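Local coordinates for protein CHAD domain (PDB 6QV5) that probably binds inorganic polyphosphate, as a zinc-bearing, all-helical CHAD domain built of four-helix bundles, at residues P12-A17 with D53-H58; H181-L186 with L296-L301; N126-K131 with Q259-A264. One frame throughout, in Å; residues are numbered along the deposited sequence.

Overall arrangement
The three contacts do not touch one another and none belongs to the deep core: interaction 1 is partly buried, while interactions 2 and 3 are surface contacts whose centres lie about 45 Å apart, on opposite sides of the chain's centre. In interaction 1 the N-terminal loop meets the start of helix 54-73 through a salt bridge and apolar contacts. Interaction 2 has the C-terminal tail cross a histidine ring on helix 171-192, and interaction 3 lays one leucine of helix 122-145 against the turn between two helices. Helix 224-260 links the last two, supplying Y230 beside the tail and its C-terminal end at the turn. A salt bridge is found in interaction 1 alone; ring and aliphatic contacts carry the others.

Interaction 1. Residues P12-A17 with D53-H58; sequences PFRAQA and DPETLH
P12 and R14 of the N-terminal loop meet E55 and T56 in the first turn of helix 54-73, P12 through carbon and R14 through charge. On the apolar side the pyrrolidine ring of P12 lies across the stem of E55, with CB of P12 4.0 Å from CG of E55, and the two side chains cross at about a right angle. The same P12 CB touches the methyl CG2 of T56 at 3.8 Å, where the backbones also come closest. The methyl faces the proline because OG1 of T56 sits between the backbone N and the carbonyl carbon (chi1 63°), turned back to the oxygen of D53.

The polar part centres on the E55 carboxylate. NH2 of R14 forms a long salt bridge to OE2 of E55 at 3.4 Å. This oxygen approaches the guanidinium obliquely, and the guanidinium and carboxylate planes are 42° apart. Q59, one turn on, also gives OE2 a hydrogen bond from its NE2, and ND1 of H58 makes a weak but nearly straight one to OE1 of E55 at 3.5 Å. Both oxygens therefore have partners, which should hold the carboxylate in place for the arginine.

A capping bond and a side-chain bond to the D53 carbonyl order the helix start. OD1 of D53, through its anti lone pair, accepts from the backbone N of E55 at 3.1 Å, while OG1 of T56 gives a bond of 2.9 Å to the D53 carbonyl oxygen from above the carbonyl plane. R137 adds a further hydrogen bond to that oxygen. D53 thus forms an Asx turn into P54 and serves as N-cap of helix 54-73, a standard helix start in which T56 lies about 8 Å, side chain to side chain, from the zinc ligand H52.

Interaction 2. Residues H181-L186 with L296-L301; sequences HLHKSL and LRAPQL
ND1 of H183 is hydrogen-bonded to the hydroxyl of Y230 on helix 224-260, and the ring so held lies against L296, R297 and A298 of the C-terminal tail. The tail makes no hydrogen bond to the ring. Over one face, the backbone N of A298 stands 3.2 Å from NE2 of H183, displaced toward the rim, but the angle is too poor for a bond. The carbonyl oxygen of L296 approaches differently, at the ring edge in its plane, 3.5 Å from the same NE2.

The remaining contacts are made by carbon. CB of A298 sits above the imidazole in a CH-pi contact, 4.0 Å from the centroid of the H183 ring and 28° off its normal; its closest ring atom is CD2 of H183, 3.6 Å from that methyl. CB of L296 comes to the same edge as its carbonyl oxygen, 4.2 Å from CE1 of H183. With CG anti to the backbone N (chi1 -176°), H183 extends its ring from the helix to the passing backbone.

Y230 meets the imidazole with its ring inclined at about 45°, and L296 also touches Y230. In this all-helical CHAD domain, the extended C-terminal tail that follows helix 286-293 thus lies against helix 171-192, with helix 224-260 beside it.

Interaction 3. Residues N126-K131 with Q259-A264; sequences NALVQK and QQQPQA
The backbones of 126-131 and 259-264 stay well apart, with the CA atoms of L128 and A264 8.5 Å distant as their nearest pair, and a single leucine bridges them. The first segment is an unbroken stretch of helix 122-145, its carbonyls accepting from the amides four residues on, as when K131 N bonds to A127 O at 3.1 Å. The second is a turn between two helices: helix 224-260 ends at Q260, Q261 leaves helical geometry with phi -117° and psi 86°, and A264 is the N-cap residue ahead of helix 265-281. The contact is thus the side of one long helix meeting the turn that joins helix 224-260 to helix 265-281, at the edge of a fold made of four-helix bundles. L128 carries the contact on the helix side, while the neighbouring V129 takes a different direction and packs on W101 and L105 of helix 82-108.

L128 gets there with CG anti to its own backbone N (chi1 -178°), and its two methyls divide the work. CD1 meets the amide oxygen OE1 of Q261 at 4.1 Å, a loose touch of a hydrocarbon on a polar group. CD2 meets the Q263 and A264 part of the turn. The Q263 chain folds at chi2 and carries its end back toward the leucine, NE2 standing 4.1 Å from CD2 of L128. Both glutamines run aslant to the leucine rather than alongside it, and no hydrogen bond joins the segments, so this meeting rests on van der Waals contact. Its one purely apolar touch lies between the methyl CD2 of L128 and the CB of A264, 3.9 Å away.

Interaction 1. Residues P12-A17 with D53-H58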
loop_
_atom_site.group_PDB
_atom_site.type_symbol
_atom_site.label_atom_id
_atom_site.label_comp_id
_atom_site.label_asym_id
_atom_site.label_seq_id
_atom_site.Cartn_x
_atom_site.Cartn_y
_atom_site.Cartn_z
ATOM N N PRO A 12 -4.162 17.164 -2.512
ATOM C CA PRO A 12 -3.430 15.893 -2.354
ATOM C C PRO A 12 -2.289 15.749 -3.357
ATOM O O PRO A 12 -2.430 16.150 -4.515
ATOM C CB PRO A 12 -4.510 14.819 -2.570
ATOM C CG PRO A 12 -5.804 15.562 -2.811
ATOM C CD PRO A 12 -5.439 16.950 -3.216
ATOM N N PHE A 13 -1.158 15.175 -2.913
ATOM C CA PHE A 13 0.016 14.974 -3.761
ATOM C C PHE A 13 0.191 13.511 -4.154
ATOM O O PHE A 13 0.414 12.655 -3.295
ATOM C CB PHE A 13 1.288 15.527 -3.088
ATOM C CG PHE A 13 2.531 15.533 -3.952
ATOM C CD1 PHE A 13 2.841 16.630 -4.748
ATOM C CD2 PHE A 13 3.420 14.463 -3.932
ATOM C CE1 PHE A 13 3.999 16.642 -5.534
ATOM C CE2 PHE A 13 4.576 14.475 -4.719
ATOM C CZ PHE A 13 4.858 15.565 -5.513
ATOM N N ARG A 14 0.099 13.236 -5.463
ATOM C CA ARG A 14 0.299 11.906 -6.034
ATOM C C ARG A 14 1.778 11.721 -6.368
ATOM O O ARG A 14 2.479 12.712 -6.601
ATOM C CB ARG A 14 -0.564 11.718 -7.288
ATOM C CG ARG A 14 -1.950 11.187 -6.982
ATOM C CD ARG A 14 -3.040 12.137 -7.439
ATOM N NE ARG A 14 -4.362 11.696 -6.990
ATOM C CZ ARG A 14 -5.161 10.888 -7.679
ATOM N NH1 ARG A 14 -4.784 10.423 -8.866
ATOM N NH2 ARG A 14 -6.344 10.539 -7.191
ATOM N N ALA A 15 2.252 10.458 -6.386
ATOM C CA ALA A 15 3.642 10.113 -6.690
ATOM C C ALA A 15 4.054 10.649 -8.060
ATOM O O ALA A 15 3.384 10.372 -9.059
ATOM C CB ALA A 15 3.838 8.605 -6.629
ATOM N N GLN A 16 5.119 11.471 -8.084
ATOM C CA GLN A 16 5.656 12.084 -9.300
ATOM C C GLN A 16 6.198 11.015 -10.246
ATOM O O GLN A 16 6.836 10.062 -9.790
ATOM C CB GLN A 16 6.757 13.098 -8.954
ATOM C CG GLN A 16 6.427 14.523 -9.377
ATOM C CD GLN A 16 7.598 15.452 -9.175
ATOM O OE1 GLN A 16 7.753 16.076 -8.121
ATOM N NE2 GLN A 16 8.448 15.568 -10.185
ATOM N N ALA A 17 5.911 11.157 -11.557
ATOM C CA ALA A 17 6.355 10.227 -12.596
ATOM C C ALA A 17 7.880 10.252 -12.707
ATOM O O ALA A 17 8.464 11.294 -13.019
ATOM C CB ALA A 17 5.712 10.578 -13.930
ATOM N N ASP A 53 -9.317 15.228 4.909
ATOM C CA ASP A 53 -9.458 14.741 3.532
ATOM C C ASP A 53 -8.949 13.289 3.441
ATOM O O ASP A 53 -7.806 13.030 3.825
ATOM C CB ASP A 53 -8.689 15.656 2.556
ATOM C CG ASP A 53 -9.035 15.508 1.081
ATOM O OD1 ASP A 53 -9.058 14.357 0.583
ATOM O OD2 ASP A 53 -9.244 16.544 0.414
ATOM N N PRO A 54 -9.781 12.329 2.971
ATOM C CA PRO A 54 -9.322 10.929 2.907
ATOM C C PRO A 54 -8.235 10.650 1.869
ATOM O O PRO A 54 -7.397 9.783 2.103
ATOM C CB PRO A 54 -10.605 10.144 2.623
ATOM C CG PRO A 54 -11.497 11.109 1.941
ATOM C CD PRO A 54 -11.179 12.461 2.507
ATOM N N GLU A 55 -8.244 11.383 0.736
ATOM C CA GLU A 55 -7.285 11.226 -0.362
ATOM C C GLU A 55 -5.854 11.627 0.027
ATOM O O GLU A 55 -4.907 10.950 -0.381
ATOM C CB GLU A 55 -7.769 11.969 -1.625
ATOM C CG GLU A 55 -6.963 11.706 -2.896
ATOM C CD GLU A 55 -6.777 10.265 -3.345
ATOM O OE1 GLU A 55 -7.712 9.449 -3.176
ATOM O OE2 GLU A 55 -5.689 9.957 -3.883
ATOM N N THR A 56 -5.704 12.711 0.820
ATOM C CA THR A 56 -4.405 13.208 1.301
ATOM C C THR A 56 -3.747 12.161 2.205
ATOM O O THR A 56 -2.546 11.916 2.085
ATOM C CB THR A 56 -4.558 14.567 2.001
ATOM O OG1 THR A 56 -5.382 14.413 3.157
ATOM C CG2 THR A 56 -5.135 15.644 1.086
ATOM N N LEU A 57 -4.555 11.522 3.082
ATOM C CA LEU A 57 -4.133 10.451 3.986
ATOM C C LEU A 57 -3.819 9.181 3.174
ATOM O O LEU A 57 -2.829 8.504 3.464
ATOM C CB LEU A 57 -5.226 10.191 5.045
ATOM C CG LEU A 57 -5.075 8.975 5.973
ATOM C CD1 LEU A 57 -3.937 9.158 6.968
ATOM C CD2 LEU A 57 -6.367 8.705 6.713
ATOM N N HIS A 58 -4.656 8.879 2.153
ATOM C CA HIS A 58 -4.486 7.733 1.254
ATOM C C HIS A 58 -3.148 7.840 0.516
ATOM O O HIS A 58 -2.381 6.877 0.518
ATOM C CB HIS A 58 -5.666 7.628 0.264
ATOM C CG HIS A 58 -5.563 6.509 -0.734
ATOM N ND1 HIS A 58 -6.046 6.653 -2.022
ATOM C CD2 HIS A 58 -5.039 5.266 -0.602
ATOM C CE1 HIS A 58 -5.804 5.501 -2.627
ATOM N NE2 HIS A 58 -5.195 4.638 -1.814
#

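Interaction 2. Residues H181-L186 with L296-L301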
loop_
_atom_site.group_PDB
_atom_site.type_symbol
_atom_site.label_atom_id
_atom_site.label_comp_id
_atom_site.label_asym_id
_atom_site.label_seq_id
_atom_site.Cartn_x
_atom_site.Cartn_y
_atom_site.Cartn_z
ATOM N N HIS A 181 12.817 -11.907 -10.469
ATOM C CA HIS A 181 12.424 -12.479 -9.179
ATOM C C HIS A 181 10.967 -12.163 -8.827
ATOM O O HIS A 181 10.263 -13.056 -8.358
ATOM C CB HIS A 181 13.384 -12.030 -8.057
ATOM C CG HIS A 181 12.886 -12.326 -6.673
ATOM N ND1 HIS A 181 12.398 -11.322 -5.851
ATOM C CD2 HIS A 181 12.769 -13.511 -6.029
ATOM C CE1 HIS A 181 12.026 -11.923 -4.732
ATOM N NE2 HIS A 181 12.227 -13.240 -4.793
ATOM N N LEU A 182 10.520 -10.908 -9.050
ATOM C CA LEU A 182 9.154 -10.472 -8.744
ATOM C C LEU A 182 8.095 -11.074 -9.663
ATOM O O LEU A 182 7.000 -11.376 -9.188
ATOM C CB LEU A 182 9.031 -8.943 -8.696
ATOM C CG LEU A 182 9.577 -8.264 -7.432
ATOM C CD1 LEU A 182 9.650 -6.775 -7.615
ATOM C CD2 LEU A 182 8.729 -8.585 -6.204
ATOM N N HIS A 183 8.413 -11.262 -10.964
ATOM C CA HIS A 183 7.501 -11.891 -11.928
ATOM C C HIS A 183 7.375 -13.380 -11.580
ATOM O O HIS A 183 6.274 -13.929 -11.634
ATOM C CB HIS A 183 7.996 -11.691 -13.375
ATOM C CG HIS A 183 7.070 -12.236 -14.423
ATOM N ND1 HIS A 183 5.827 -11.675 -14.654
ATOM C CD2 HIS A 183 7.247 -13.267 -15.280
ATOM C CE1 HIS A 183 5.287 -12.385 -15.631
ATOM N NE2 HIS A 183 6.103 -13.356 -16.038
ATOM N N LYS A 184 8.506 -14.004 -11.175
ATOM C CA LYS A 184 8.617 -15.400 -10.741
ATOM C C LYS A 184 7.820 -15.600 -9.449
ATOM O O LYS A 184 7.099 -16.591 -9.337
ATOM C CB LYS A 184 10.104 -15.766 -10.537
ATOM C CG LYS A 184 10.389 -17.144 -9.933
ATOM C CD LYS A 184 11.892 -17.437 -9.845
ATOM C CE LYS A 184 12.607 -16.726 -8.717
ATOM N NZ LYS A 184 14.085 -16.818 -8.863
ATOM N N SER A 185 7.939 -14.649 -8.493
ATOM C CA SER A 185 7.241 -14.664 -7.203
ATOM C C SER A 185 5.729 -14.501 -7.376
ATOM O O SER A 185 4.974 -15.233 -6.735
ATOM C CB SER A 185 7.793 -13.585 -6.276
ATOM O OG SER A 185 7.229 -13.659 -4.977
ATOM N N LEU A 186 5.293 -13.557 -8.244
ATOM C CA LEU A 186 3.879 -13.285 -8.535
ATOM C C LEU A 186 3.188 -14.504 -9.145
ATOM O O LEU A 186 2.141 -14.913 -8.644
ATOM C CB LEU A 186 3.729 -12.046 -9.448
ATOM C CG LEU A 186 2.350 -11.788 -10.085
ATOM C CD1 LEU A 186 1.371 -11.201 -9.083
ATOM C CD2 LEU A 186 2.472 -10.873 -11.277
ATOM N N LEU A 296 0.583 -13.188 -18.964
ATOM C CA LEU A 296 1.646 -12.242 -18.617
ATOM C C LEU A 296 3.063 -12.790 -18.726
ATOM O O LEU A 296 3.380 -13.856 -18.194
ATOM C CB LEU A 296 1.438 -11.630 -17.222
ATOM C CG LEU A 296 0.373 -10.538 -17.070
ATOM C CD1 LEU A 296 0.368 -10.010 -15.661
ATOM C CD2 LEU A 296 0.608 -9.370 -18.029
ATOM N N ARG A 297 3.909 -12.028 -19.427
ATOM C CA ARG A 297 5.328 -12.298 -19.631
ATOM C C ARG A 297 6.092 -11.150 -18.985
ATOM O O ARG A 297 5.614 -10.011 -19.013
ATOM C CB ARG A 297 5.666 -12.379 -21.133
ATOM C CG ARG A 297 5.033 -13.568 -21.854
ATOM C CD ARG A 297 5.249 -13.495 -23.353
ATOM N NE ARG A 297 6.553 -14.032 -23.753
ATOM C CZ ARG A 297 7.155 -13.762 -24.907
ATOM N NH1 ARG A 297 6.590 -12.940 -25.784
ATOM N NH2 ARG A 297 8.336 -14.297 -25.186
ATOM N N ALA A 298 7.266 -11.448 -18.395
ATOM C CA ALA A 298 8.126 -10.469 -17.722
ATOM C C ALA A 298 8.451 -9.278 -18.638
ATOM O O ALA A 298 8.822 -9.502 -19.794
ATOM C CB ALA A 298 9.412 -11.135 -17.252
ATOM N N PRO A 299 8.264 -8.016 -18.174
ATOM C CA PRO A 299 8.565 -6.863 -19.040
ATOM C C PRO A 299 10.045 -6.809 -19.403
ATOM O O PRO A 299 10.899 -7.008 -18.537
ATOM C CB PRO A 299 8.131 -5.654 -18.197
ATOM C CG PRO A 299 7.248 -6.215 -17.125
ATOM C CD PRO A 299 7.804 -7.572 -16.843
ATOM N N GLN A 300 10.339 -6.618 -20.696
ATOM C CA GLN A 300 11.704 -6.577 -21.220
ATOM C C GLN A 300 12.271 -5.158 -21.267
ATOM O O GLN A 300 11.526 -4.199 -21.488
ATOM C CB GLN A 300 11.817 -7.298 -22.585
ATOM C CG GLN A 300 11.072 -6.654 -23.769
ATOM C CD GLN A 300 9.565 -6.813 -23.737
ATOM O OE1 GLN A 300 9.016 -7.858 -23.360
ATOM N NE2 GLN A 300 8.862 -5.770 -24.146
ATOM N N LEU A 301 13.589 -5.032 -21.025
ATOM C CA LEU A 301 14.309 -3.756 -21.022
ATOM C C LEU A 301 14.407 -3.160 -22.424
ATOM O O LEU A 301 14.439 -3.900 -23.409
ATOM C CB LEU A 301 15.725 -3.930 -20.440
ATOM C CG LEU A 301 15.846 -4.172 -18.937
ATOM C CD1 LEU A 301 17.110 -4.937 -18.622
ATOM C CD2 LEU A 301 15.826 -2.863 -18.159
#

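Interaction 3. Residues N126-K131 with Q259-A264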
loop_
_atom_site.group_PDB
_atom_site.type_symbol
_atom_site.label_atom_id
_atom_site.label_comp_id
_atom_site.label_asym_id
_atom_site.label_seq_id
_atom_site.Cartn_x
_atom_site.Cartn_y
_atom_site.Cartn_z
ATOM N N ASN A 126 -22.876 4.638 11.746
ATOM C CA ASN A 126 -22.158 5.477 10.784
ATOM C C ASN A 126 -21.570 6.708 11.483
ATOM O O ASN A 126 -20.464 7.127 11.146
ATOM C CB ASN A 126 -23.085 5.898 9.644
ATOM C CG ASN A 126 -22.363 6.529 8.483
ATOM O OD1 ASN A 126 -21.814 5.843 7.613
ATOM N ND2 ASN A 126 -22.348 7.852 8.444
ATOM N N ALA A 127 -22.306 7.261 12.470
ATOM C CA ALA A 127 -21.890 8.407 13.279
ATOM C C ALA A 127 -20.762 8.005 14.236
ATOM O O ALA A 127 -19.850 8.803 14.467
ATOM C CB ALA A 127 -23.074 8.951 14.063
ATOM N N LEU A 128 -20.820 6.765 14.777
ATOM C CA LEU A 128 -19.807 6.215 15.681
ATOM C C LEU A 128 -18.510 5.912 14.923
ATOM O O LEU A 128 -17.435 6.240 15.419
ATOM C CB LEU A 128 -20.336 4.963 16.415
ATOM C CG LEU A 128 -19.408 4.290 17.449
ATOM C CD1 LEU A 128 -19.198 5.167 18.682
ATOM C CD2 LEU A 128 -19.964 2.948 17.878
ATOM N N VAL A 129 -18.616 5.306 13.721
ATOM C CA VAL A 129 -17.473 4.979 12.859
ATOM C C VAL A 129 -16.769 6.275 12.408
ATOM O O VAL A 129 -15.538 6.332 12.433
ATOM C CB VAL A 129 -17.867 4.020 11.696
ATOM C CG1 VAL A 129 -16.763 3.902 10.645
ATOM C CG2 VAL A 129 -18.230 2.638 12.235
ATOM N N GLN A 130 -17.555 7.328 12.079
ATOM C CA GLN A 130 -17.058 8.651 11.683
ATOM C C GLN A 130 -16.295 9.305 12.839
ATOM O O GLN A 130 -15.281 9.958 12.600
ATOM C CB GLN A 130 -18.212 9.557 11.218
ATOM C CG GLN A 130 -17.760 10.749 10.372
ATOM C CD GLN A 130 -18.890 11.624 9.870
ATOM O OE1 GLN A 130 -20.074 11.263 9.897
ATOM N NE2 GLN A 130 -18.538 12.804 9.383
ATOM N N LYS A 131 -16.775 9.106 14.084
ATOM C CA LYS A 131 -16.160 9.615 15.312
ATOM C C LYS A 131 -14.797 8.943 15.525
ATOM O O LYS A 131 -13.836 9.631 15.870
ATOM C CB LYS A 131 -17.092 9.381 16.517
ATOM C CG LYS A 131 -16.651 10.055 17.813
ATOM C CD LYS A 131 -17.539 9.645 18.982
ATOM C CE LYS A 131 -17.052 10.210 20.293
ATOM N NZ LYS A 131 -17.926 9.810 21.428
ATOM N N GLN A 259 -16.387 -4.629 21.390
ATOM C CA GLN A 259 -15.793 -4.875 22.707
ATOM C C GLN A 259 -15.584 -3.576 23.488
ATOM O O GLN A 259 -15.837 -3.548 24.694
ATOM C CB GLN A 259 -14.469 -5.653 22.582
ATOM C CG GLN A 259 -14.619 -7.113 22.123
ATOM C CD GLN A 259 -15.279 -8.027 23.137
ATOM O OE1 GLN A 259 -16.254 -8.722 22.833
ATOM N NE2 GLN A 259 -14.762 -8.062 24.360
ATOM N N GLN A 260 -15.129 -2.507 22.804
ATOM C CA GLN A 260 -14.881 -1.197 23.415
ATOM C C GLN A 260 -16.166 -0.391 23.621
ATOM O O GLN A 260 -16.289 0.307 24.629
ATOM C CB GLN A 260 -13.842 -0.388 22.615
ATOM C CG GLN A 260 -12.435 -1.000 22.588
ATOM C CD GLN A 260 -11.796 -1.110 23.955
ATOM O OE1 GLN A 260 -11.474 -0.110 24.608
ATOM N NE2 GLN A 260 -11.597 -2.337 24.415
ATOM N N GLN A 261 -17.114 -0.489 22.671
ATOM C CA GLN A 261 -18.408 0.201 22.718
ATOM C C GLN A 261 -19.534 -0.857 22.765
ATOM O O GLN A 261 -20.052 -1.247 21.713
ATOM C CB GLN A 261 -18.583 1.160 21.515
ATOM C CG GLN A 261 -17.426 2.138 21.270
ATOM C CD GLN A 261 -17.355 3.267 22.271
ATOM O OE1 GLN A 261 -18.331 3.989 22.515
ATOM N NE2 GLN A 261 -16.184 3.458 22.858
ATOM N N PRO A 262 -19.910 -1.361 23.966
ATOM C CA PRO A 262 -20.964 -2.392 24.035
ATOM C C PRO A 262 -22.383 -1.872 23.782
ATOM O O PRO A 262 -23.305 -2.675 23.614
ATOM C CB PRO A 262 -20.811 -2.971 25.453
ATOM C CG PRO A 262 -19.574 -2.329 26.036
ATOM C CD PRO A 262 -19.399 -1.041 25.311
ATOM N N GLN A 263 -22.553 -0.537 23.750
ATOM C CA GLN A 263 -23.826 0.157 23.520
ATOM C C GLN A 263 -24.373 -0.013 22.096
ATOM O O GLN A 263 -25.586 -0.157 21.929
ATOM C CB GLN A 263 -23.740 1.652 23.906
ATOM C CG GLN A 263 -22.329 2.262 23.894
ATOM C CD GLN A 263 -22.079 3.167 22.714
ATOM O OE1 GLN A 263 -22.162 4.394 22.813
ATOM N NE2 GLN A 263 -21.748 2.585 21.573
ATOM N N ALA A 264 -23.487 0.000 21.080
ATOM C CA ALA A 264 -23.858 -0.134 19.667
ATOM C C ALA A 264 -23.653 -1.555 19.101
ATOM O O ALA A 264 -23.775 -1.748 17.887
ATOM C CB ALA A 264 -23.096 0.889 18.833
#